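Local coordinates for protein putative lipase/esterase (Lactobacillus plantarum WCFS1, PDB 3BXP) that is a putative carboxylesterase of the alpha/beta-hydrolase fold that probably hydrolyses carboxylic ester bonds, at residues Ile151-Pro156 with Ala194-Thr199; Gln3-Thr8 with Ala20-Gln25; Val129-Glu134 with Thr188-Pro193. All blocks are in the same frame, centred on the assembly; numbering follows the deposited sequence. Where two conformers were deposited one is given.

Contact 1: Ile151-Pro156 with Ala194-Thr199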
loop_
_atom_site.group_PDB
_atom_site.type_symbol
_atom_site.label_atom_id
_atom_site.label_comp_id
_atom_site.label_asym_id
_atom_site.label_seq_id
_atom_site.Cartn_x
_atom_site.Cartn_y
_atom_site.Cartn_z
ATOM N N ILE B 151 -10.916 1.369 11.359
ATOM C CA ILE B 151 -10.417 -0.004 11.494
ATOM C C ILE B 151 -8.968 -0.036 11.037
ATOM O O ILE B 151 -8.513 0.822 10.271
ATOM C CB ILE B 151 -11.298 -1.101 10.698
ATOM C CG1 ILE B 151 -11.094 -1.065 9.171
ATOM C CG2 ILE B 151 -12.777 -0.975 11.093
ATOM C CD1 ILE B 151 -11.794 -2.209 8.398
ATOM N N ILE B 152 -8.276 -1.026 11.558
ATOM C CA ILE B 152 -6.902 -1.370 11.157
ATOM C C ILE B 152 -6.948 -2.842 10.811
ATOM O O ILE B 152 -7.543 -3.627 11.557
ATOM C CB ILE B 152 -5.878 -1.144 12.326
ATOM C CG1 ILE B 152 -5.657 0.356 12.590
ATOM C CG2 ILE B 152 -4.543 -1.817 11.996
ATOM C CD1 ILE B 152 -4.877 0.653 13.866
ATOM N N LEU B 153 -6.380 -3.183 9.652
ATOM C CA LEU B 153 -6.311 -4.572 9.207
ATOM C C LEU B 153 -4.902 -4.971 8.894
ATOM O O LEU B 153 -4.233 -4.328 8.087
ATOM C CB LEU B 153 -7.190 -4.822 7.958
ATOM C CG LEU B 153 -8.693 -4.518 8.074
ATOM C CD1 LEU B 153 -9.353 -4.667 6.699
ATOM C CD2 LEU B 153 -9.303 -5.518 9.080
ATOM N N GLY B 154 -4.426 -6.022 9.562
ATOM C CA GLY B 154 -3.106 -6.616 9.227
ATOM C C GLY B 154 -3.271 -8.006 8.657
ATOM O O GLY B 154 -3.966 -8.859 9.247
ATOM N N TYR B 155 -2.653 -8.220 7.510
ATOM C CA TYR B 155 -2.787 -9.463 6.778
ATOM C C TYR B 155 -4.205 -10.065 6.940
ATOM O O TYR B 155 -4.332 -11.234 7.288
ATOM C CB TYR B 155 -1.705 -10.476 7.212
ATOM C CG TYR B 155 -1.401 -10.555 8.689
ATOM C CD1 TYR B 155 -0.648 -9.599 9.302
ATOM C CD2 TYR B 155 -1.840 -11.607 9.455
ATOM C CE1 TYR B 155 -0.322 -9.685 10.655
ATOM C CE2 TYR B 155 -1.546 -11.708 10.814
ATOM C CZ TYR B 155 -0.805 -10.749 11.403
ATOM O OH TYR B 155 -0.478 -10.843 12.727
ATOM N N PRO B 156 -5.253 -9.311 6.577
ATOM C CA PRO B 156 -6.575 -9.823 6.882
ATOM C C PRO B 156 -7.052 -10.863 5.908
ATOM O O PRO B 156 -6.765 -10.766 4.728
ATOM C CB PRO B 156 -7.447 -8.622 6.668
ATOM C CG PRO B 156 -6.756 -7.865 5.584
ATOM C CD PRO B 156 -5.336 -7.961 5.966
ATOM N N ALA B 194 -10.112 2.922 6.912
ATOM C CA ALA B 194 -9.278 1.791 7.212
ATOM C C ALA B 194 -7.798 2.008 6.869
ATOM O O ALA B 194 -7.444 2.587 5.869
ATOM C CB ALA B 194 -9.817 0.529 6.490
ATOM N N PHE B 195 -6.972 1.510 7.753
ATOM C CA PHE B 195 -5.550 1.309 7.505
ATOM C C PHE B 195 -5.344 -0.164 7.343
ATOM O O PHE B 195 -5.586 -0.973 8.246
ATOM C CB PHE B 195 -4.743 1.875 8.702
ATOM C CG PHE B 195 -3.226 1.728 8.585
ATOM C CD1 PHE B 195 -2.571 0.554 8.915
ATOM C CD2 PHE B 195 -2.454 2.806 8.198
ATOM C CE1 PHE B 195 -1.226 0.447 8.795
ATOM C CE2 PHE B 195 -1.101 2.682 8.080
ATOM C CZ PHE B 195 -0.476 1.486 8.381
ATOM N N VAL B 196 -4.840 -0.533 6.182
ATOM C CA VAL B 196 -4.610 -1.929 5.831
ATOM C C VAL B 196 -3.113 -2.125 5.535
ATOM O O VAL B 196 -2.476 -1.321 4.847
ATOM C CB VAL B 196 -5.455 -2.300 4.587
ATOM C CG1 VAL B 196 -5.332 -3.763 4.184
ATOM C CG2 VAL B 196 -6.920 -1.921 4.734
ATOM N N TRP B 197 -2.558 -3.187 6.063
ATOM C CA TRP B 197 -1.157 -3.587 5.743
ATOM C C TRP B 197 -1.045 -5.077 5.600
ATOM O O TRP B 197 -1.826 -5.859 6.173
ATOM C CB TRP B 197 -0.134 -3.045 6.757
ATOM C CG TRP B 197 -0.163 -3.726 8.060
ATOM C CD1 TRP B 197 -0.992 -3.433 9.114
ATOM C CD2 TRP B 197 0.632 -4.848 8.481
ATOM N NE1 TRP B 197 -0.755 -4.275 10.145
ATOM C CE2 TRP B 197 0.233 -5.166 9.786
ATOM C CE3 TRP B 197 1.606 -5.635 7.876
ATOM C CZ2 TRP B 197 0.810 -6.213 10.498
ATOM C CZ3 TRP B 197 2.192 -6.662 8.608
ATOM C CH2 TRP B 197 1.787 -6.938 9.893
ATOM N N GLN B 198 -0.081 -5.482 4.790
ATOM C CA GLN B 198 0.241 -6.894 4.654
ATOM C C GLN B 198 1.628 -7.015 4.111
ATOM O O GLN B 198 2.201 -6.053 3.660
ATOM C CB GLN B 198 -0.763 -7.585 3.732
ATOM C CG GLN B 198 -0.592 -9.105 3.601
ATOM C CD GLN B 198 -1.847 -9.801 3.088
ATOM O OE1 GLN B 198 -2.713 -9.175 2.472
ATOM N NE2 GLN B 198 -1.918 -11.107 3.281
ATOM N N THR B 199 2.182 -8.214 4.116
ATOM C CA THR B 199 3.446 -8.405 3.377
ATOM C C THR B 199 3.227 -9.053 2.048
ATOM O O THR B 199 2.331 -9.860 1.878
ATOM C CB THR B 199 4.492 -9.199 4.156
ATOM O OG1 THR B 199 4.056 -10.561 4.308
ATOM C CG2 THR B 199 4.738 -8.568 5.516
#
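Phe195 O takes the shortest hydrogen bond of this strand pair, from Leu153 N at 2.7 Å, and the donor stands nearly on the line of the carbonyl, with a C=O...N angle of 164°. The same oxygen is approached by Ile152 CA at 3.2 Å, a CA-H...O contact. Strands 150-154 and 194-199 are the two parallel strands of a beta-alpha-beta unit in the central sheet of the alpha/beta-hydrolase fold, and their axes diverge by only 8°. The regular parallel pattern continues as Phe195 N donates to Ile151 O, Trp197 N to Leu153 O and Tyr155 N to Trp197 O.

One face of the pair carries Ile151, Ala194, Leu153 and Val196, beneath helices 118-129 and 208-219. It is tight at one end, where Ile151 CG1 lies 3.4 Å from Ala194 CB, closer than usual for two carbons. On the other face Phe195 and Trp197 point away from those helices, and Trp197 stacks on Trp259. The Trp197 indole can lie back across the neighbouring strand because Gly154 has no side chain: Gly154 CA sits over the five-membered ring, 3.7 Å from its centroid, in a CH-pi contact. CG of Trp197 stands between the backbone N and the carbonyl carbon (chi1 73°), which carries the ring in this direction.

Just past the strand end, Tyr155 touches Ser117, which lies in a GxSxG sequence consistent with a nucleophile elbow. Gln198 lies against Tyr155, while its amide is held by Ser210 and Asp202. The Tyr155 ring turns its edge to the Trp197 six-membered ring in an offset edge-to-face pair, with centroids 5.3 Å apart. The nearest atoms of the two rings are Tyr155 CE1 and Trp197 CH2, at 3.5 Å.

Contact 2: Gln3-Thr8 with Ala20-Gln25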
loop_
_atom_site.group_PDB
_atom_site.type_symbol
_atom_site.label_atom_id
_atom_site.label_comp_id
_atom_site.label_asym_id
_atom_site.label_seq_id
_atom_site.Cartn_x
_atom_site.Cartn_y
_atom_site.Cartn_z
ATOM N N GLN B 3 -4.630 -1.396 34.338
ATOM C CA GLN B 3 -5.366 -2.437 35.057
ATOM C C GLN B 3 -5.769 -3.473 34.041
ATOM O O GLN B 3 -6.277 -3.137 32.985
ATOM C CB GLN B 3 -6.634 -1.898 35.742
ATOM C CG GLN B 3 -6.464 -0.845 36.848
ATOM C CD GLN B 3 -7.837 -0.363 37.328
ATOM O OE1 GLN B 3 -8.831 -1.081 37.188
ATOM N NE2 GLN B 3 -7.905 0.857 37.844
ATOM N N VAL B 4 -5.550 -4.741 34.352
ATOM C CA VAL B 4 -6.008 -5.819 33.472
ATOM C C VAL B 4 -7.364 -6.341 34.007
ATOM O O VAL B 4 -7.478 -6.634 35.188
ATOM C CB VAL B 4 -4.961 -6.980 33.398
ATOM C CG1 VAL B 4 -5.445 -8.078 32.411
ATOM C CG2 VAL B 4 -3.584 -6.430 33.002
ATOM N N GLU B 5 -8.383 -6.487 33.140
ATOM C CA GLU B 5 -9.699 -7.034 33.535
ATOM C C GLU B 5 -10.055 -8.167 32.591
ATOM O O GLU B 5 -10.189 -7.975 31.419
ATOM C CB GLU B 5 -10.773 -5.946 33.432
ATOM C CG GLU B 5 -12.160 -6.447 33.751
ATOM C CD GLU B 5 -13.182 -5.353 33.906
ATOM O OE1 GLU B 5 -12.905 -4.154 33.637
ATOM O OE2 GLU B 5 -14.290 -5.698 34.309
ATOM N N GLN B 6 -10.240 -9.366 33.130
ATOM C CA GLN B 6 -10.685 -10.513 32.344
ATOM C C GLN B 6 -12.183 -10.652 32.557
ATOM O O GLN B 6 -12.667 -10.517 33.679
ATOM C CB GLN B 6 -10.053 -11.813 32.888
ATOM C CG GLN B 6 -8.609 -11.793 33.195
ATOM C CD GLN B 6 -7.798 -11.812 31.981
ATOM O OE1 GLN B 6 -8.319 -11.974 30.868
ATOM N NE2 GLN B 6 -6.495 -11.664 32.149
ATOM N N ARG B 7 -12.943 -10.895 31.487
ATOM C CA ARG B 7 -14.366 -11.157 31.614
ATOM C C ARG B 7 -14.833 -12.150 30.588
ATOM O O ARG B 7 -14.252 -12.263 29.504
ATOM C CB ARG B 7 -15.237 -9.907 31.372
ATOM C CG ARG B 7 -15.040 -8.703 32.309
ATOM C CD ARG B 7 -15.771 -8.804 33.660
ATOM N NE ARG B 7 -17.215 -8.982 33.559
ATOM C CZ ARG B 7 -18.111 -8.008 33.668
ATOM N NH1 ARG B 7 -17.713 -6.761 33.857
ATOM N NH2 ARG B 7 -19.413 -8.276 33.574
ATOM N N THR B 8 -15.932 -12.821 30.929
ATOM C CA THR B 8 -16.666 -13.657 29.994
ATOM C C THR B 8 -18.001 -12.958 29.798
ATOM O O THR B 8 -18.786 -12.760 30.771
ATOM C CB THR B 8 -16.912 -15.114 30.538
ATOM O OG1 THR B 8 -15.650 -15.731 30.820
ATOM C CG2 THR B 8 -17.685 -16.019 29.555
ATOM N N ALA B 20 -9.625 -6.780 28.958
ATOM C CA ALA B 20 -9.445 -5.333 28.847
ATOM C C ALA B 20 -8.182 -4.878 29.540
ATOM O O ALA B 20 -7.828 -5.326 30.621
ATOM C CB ALA B 20 -10.632 -4.570 29.418
ATOM N N TYR B 21 -7.490 -4.022 28.837
ATOM C CA TYR B 21 -6.288 -3.388 29.380
ATOM C C TYR B 21 -6.551 -1.892 29.452
ATOM O O TYR B 21 -6.520 -1.187 28.436
ATOM C CB TYR B 21 -5.120 -3.667 28.467
ATOM C CG TYR B 21 -4.836 -5.126 28.255
ATOM C CD1 TYR B 21 -4.047 -5.840 29.151
ATOM C CD2 TYR B 21 -5.363 -5.788 27.172
ATOM C CE1 TYR B 21 -3.775 -7.177 28.933
ATOM C CE2 TYR B 21 -5.082 -7.143 26.949
ATOM C CZ TYR B 21 -4.280 -7.808 27.841
ATOM O OH TYR B 21 -4.013 -9.132 27.606
ATOM N N TRP B 22 -6.849 -1.452 30.673
ATOM C CA TRP B 22 -7.241 -0.086 30.940
ATOM C C TRP B 22 -6.035 0.727 31.281
ATOM O O TRP B 22 -5.376 0.495 32.285
ATOM C CB TRP B 22 -8.277 -0.025 32.075
ATOM C CG TRP B 22 -9.480 -0.810 31.907
ATOM C CD1 TRP B 22 -9.916 -1.845 32.719
ATOM C CD2 TRP B 22 -10.497 -0.668 30.880
ATOM N NE1 TRP B 22 -11.109 -2.331 32.260
ATOM C CE2 TRP B 22 -11.481 -1.655 31.127
ATOM C CE3 TRP B 22 -10.657 0.178 29.781
ATOM C CZ2 TRP B 22 -12.621 -1.792 30.326
ATOM C CZ3 TRP B 22 -11.769 0.015 28.965
ATOM C CH2 TRP B 22 -12.757 -0.938 29.265
ATOM N N LEU B 23 -5.733 1.682 30.422
ATOM C CA LEU B 23 -4.627 2.618 30.716
ATOM C C LEU B 23 -4.955 3.504 31.908
ATOM O O LEU B 23 -6.028 4.087 31.969
ATOM C CB LEU B 23 -4.325 3.455 29.461
ATOM C CG LEU B 23 -3.046 4.281 29.415
ATOM C CD1 LEU B 23 -1.840 3.412 29.638
ATOM C CD2 LEU B 23 -2.986 4.995 28.052
ATOM N N ASP B 24 -4.025 3.602 32.857
ATOM C CA ASP B 24 -4.156 4.548 33.966
ATOM C C ASP B 24 -4.123 6.010 33.515
ATOM O O ASP B 24 -3.453 6.401 32.497
ATOM C CB ASP B 24 -3.031 4.401 35.009
ATOM C CG ASP B 24 -3.096 3.096 35.785
ATOM O OD1 ASP B 24 -4.153 2.457 35.789
ATOM O OD2 ASP B 24 -2.079 2.750 36.424
ATOM N N GLN B 25 -4.833 6.815 34.295
ATOM C CA GLN B 25 -4.706 8.283 34.248
ATOM C C GLN B 25 -3.362 8.684 34.828
ATOM O O GLN B 25 -2.798 7.939 35.625
ATOM C CB GLN B 25 -5.855 8.918 35.028
ATOM C CG GLN B 25 -7.218 8.707 34.380
ATOM C CD GLN B 25 -7.315 9.377 33.056
ATOM O OE1 GLN B 25 -7.042 10.594 32.942
ATOM N NE2 GLN B 25 -7.693 8.626 32.025
#
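Glu5 reaches across the beta hairpin of strands 2-9 and 16-23 to meet Trp22. Its CB lies 4.2 Å from Ala20 CB, its partner in an antiparallel hydrogen-bonded pair, and 3.8 Å from Trp22 NE1. CG, anti to the backbone N (chi1 177°), begins an extended chain that slants over to the indole, the carboxylate plane turned 61° from the ring plane. CD comes 4.0 Å from Trp22 NE1, and at the tip OE1 accepts from Trp22 NE1 at 2.9 Å with an N-H...O angle of 167°. The bond uses the anti lone pair of OE1, the oxygen lying close to the indole plane. OE2 faces Arg7 NH1 within the same strand at 3.6 Å, a long salt bridge.

Ala20 CB covers part of one Trp22 face, and His104 stacks on the ring. On the other side of the hairpin Val4 CG2 packs on Tyr21 CD1 at 3.9 Å. A phenylalanine in place of Trp22 is likely to leave Glu5 OE1 without its indole donor and the carboxylate freer to turn. A neutral N-H donor meets what is probably a carboxylate anion, so the nearly straight bond is likely to carry some charge-dipole character, with no ion pair between Glu5 and Trp22.

Contact 3: Val129-Glu134 with Thr188-Pro193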
loop_
_atom_site.group_PDB
_atom_site.type_symbol
_atom_site.label_atom_id
_atom_site.label_comp_id
_atom_site.label_asym_id
_atom_site.label_seq_id
_atom_site.Cartn_x
_atom_site.Cartn_y
_atom_site.Cartn_z
ATOM N N VAL B 129 -21.214 -4.409 7.486
ATOM C CA VAL B 129 -22.503 -4.663 8.117
ATOM C C VAL B 129 -22.979 -3.600 9.121
ATOM O O VAL B 129 -24.139 -3.197 9.092
ATOM C CB VAL B 129 -22.458 -6.032 8.844
ATOM C CG1 VAL B 129 -23.718 -6.275 9.678
ATOM C CG2 VAL B 129 -22.278 -7.129 7.827
ATOM N N ALA B 130 -22.081 -3.182 10.010
ATOM C CA ALA B 130 -22.418 -2.304 11.143
ATOM C C ALA B 130 -22.702 -0.869 10.685
ATOM O O ALA B 130 -23.157 -0.078 11.497
ATOM C CB ALA B 130 -21.302 -2.290 12.263
ATOM N N THR B 131 -22.419 -0.569 9.408
ATOM C CA THR B 131 -22.495 0.788 8.866
ATOM C C THR B 131 -23.602 0.879 7.816
ATOM O O THR B 131 -23.796 1.921 7.160
ATOM C CB THR B 131 -21.116 1.265 8.251
ATOM O OG1 THR B 131 -20.713 0.330 7.261
ATOM C CG2 THR B 131 -19.998 1.452 9.292
ATOM N N GLN B 132 -24.352 -0.210 7.665
ATOM C CA GLN B 132 -25.570 -0.244 6.801
ATOM C C GLN B 132 -26.825 -0.616 7.599
ATOM O O GLN B 132 -26.931 -1.723 8.125
ATOM C CB GLN B 132 -25.413 -1.270 5.689
ATOM C CG GLN B 132 -24.341 -0.949 4.747
ATOM C CD GLN B 132 -24.120 -2.018 3.717
ATOM O OE1 GLN B 132 -25.046 -2.408 3.023
ATOM N NE2 GLN B 132 -22.878 -2.473 3.580
ATOM N N PRO B 133 -27.795 0.309 7.690
ATOM C CA PRO B 133 -28.941 0.081 8.583
ATOM C C PRO B 133 -29.638 -1.253 8.318
ATOM O O PRO B 133 -30.090 -1.925 9.233
ATOM C CB PRO B 133 -29.877 1.256 8.260
ATOM C CG PRO B 133 -28.947 2.328 7.700
ATOM C CD PRO B 133 -27.863 1.599 6.983
ATOM N N GLU B 134 -29.730 -1.610 7.055
ATOM C CA GLU B 134 -30.492 -2.788 6.677
ATOM C C GLU B 134 -29.752 -4.002 7.214
ATOM O O GLU B 134 -30.375 -4.918 7.750
ATOM C CB GLU B 134 -30.640 -2.892 5.156
ATOM N N THR B 188 -19.367 0.121 1.393
ATOM C CA THR B 188 -20.194 1.218 0.852
ATOM C C THR B 188 -19.545 2.538 1.331
ATOM O O THR B 188 -18.589 2.527 2.083
ATOM C CB THR B 188 -21.660 1.181 1.360
ATOM O OG1 THR B 188 -21.706 1.574 2.744
ATOM C CG2 THR B 188 -22.306 -0.220 1.163
ATOM N N PRO B 189 -20.015 3.667 0.823
ATOM C CA PRO B 189 -19.416 4.909 1.284
ATOM C C PRO B 189 -19.582 5.127 2.783
ATOM O O PRO B 189 -18.934 6.015 3.346
ATOM C CB PRO B 189 -20.184 5.953 0.458
ATOM C CG PRO B 189 -20.435 5.220 -0.807
ATOM C CD PRO B 189 -20.887 3.887 -0.337
ATOM N N ALA B 190 -20.431 4.330 3.417
ATOM C CA ALA B 190 -20.676 4.417 4.873
ATOM C C ALA B 190 -19.624 3.672 5.714
ATOM O O ALA B 190 -19.581 3.813 6.938
ATOM C CB ALA B 190 -22.080 3.874 5.211
ATOM N N SER B 191 -18.828 2.825 5.065
ATOM C CA SER B 191 -17.805 2.042 5.763
ATOM C C SER B 191 -16.853 3.035 6.447
ATOM O O SER B 191 -16.557 4.085 5.875
ATOM C CB SER B 191 -17.018 1.140 4.807
ATOM O OG SER B 191 -17.838 0.095 4.303
ATOM N N LYS B 192 -16.364 2.728 7.649
ATOM C CA LYS B 192 -15.439 3.668 8.335
ATOM C C LYS B 192 -14.051 3.522 7.710
ATOM O O LYS B 192 -13.722 2.503 7.104
ATOM C CB LYS B 192 -15.324 3.383 9.826
ATOM C CG LYS B 192 -16.614 3.401 10.601
ATOM C CD LYS B 192 -17.345 4.728 10.457
ATOM C CE LYS B 192 -18.726 4.642 11.159
ATOM N NZ LYS B 192 -19.431 5.957 11.209
ATOM N N PRO B 193 -13.213 4.552 7.847
ATOM C CA PRO B 193 -11.870 4.524 7.291
ATOM C C PRO B 193 -11.026 3.326 7.781
ATOM O O PRO B 193 -11.139 2.857 8.919
ATOM C CB PRO B 193 -11.271 5.850 7.791
ATOM C CG PRO B 193 -12.424 6.725 7.881
ATOM C CD PRO B 193 -13.503 5.844 8.465
HETATM O O HOH W 1 -20.628 -0.211 4.570
#
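A type I turn, Val129 to Gln132, joins the end of helix 118-129 to helix 133-138 and meets a second type I turn, Thr188 to Ser191. Thr131 makes the closest carbon-oxygen contacts: its carbonyl O lies 3.2 Å from Ala190 CB, and its own CB lies 3.3 Å from Ala190 O. Thr131 CG2 also touches Lys192 CE at 3.9 Å, the two side chains running antiparallel past one another. The lysine chain bends at chi2 (-57°) to bring CE alongside the methyl.

No direct hydrogen bond crosses between the turns; a water does the bridging. It donates to Thr131 OG1 at 2.7 Å and is hydrogen-bonded to Thr188 OG1 at 2.8 Å. Ser191 OG is also 2.8 Å from this water, while Gln132 NE2 donates to it only weakly.

Thr188 belongs to an ST turn, its OG1 accepting from Ala190 N, although the position of that nitrogen is less sure. In this alpha/beta-hydrolase chain the two turns meet near the surface, and 188-193 leads straight into strand 194-199. Thr131 OG1 is further bonded to Asn127 O in the last turn of helix 118-129, and Asn127 ND2 reaches Lys192 O. Gln132 sits at the N-cap position of the next helix; its side chain slants across that of Thr188, NE2 coming 3.4 Å from Thr188 CG2.

In the fold
Contacts 1 and 2 belong to one eight-stranded mixed sheet but lie on opposite sides of the chain's centre, 25 Å apart between centres and about 15 Å between nearest atoms. Contact 2 joins the first two strands at the antiparallel edge, and comes first in the chain; contact 1 lies in the parallel part. Contact 3 alternates with contact 1 along the chain: 129-134, 151-156, 188-193, 194-199. Its loop enters the buried strand pair because Ala194 follows Pro193, and a probable hydrogen bond, Pro193 O to Ile151 N at 2.9 Å, adds a tie there. Contacts 1 and 2 thus join strands in separate parts of the sheet, while contact 3 ties the turn after helix 118-129 to the loop entering strand 194-199.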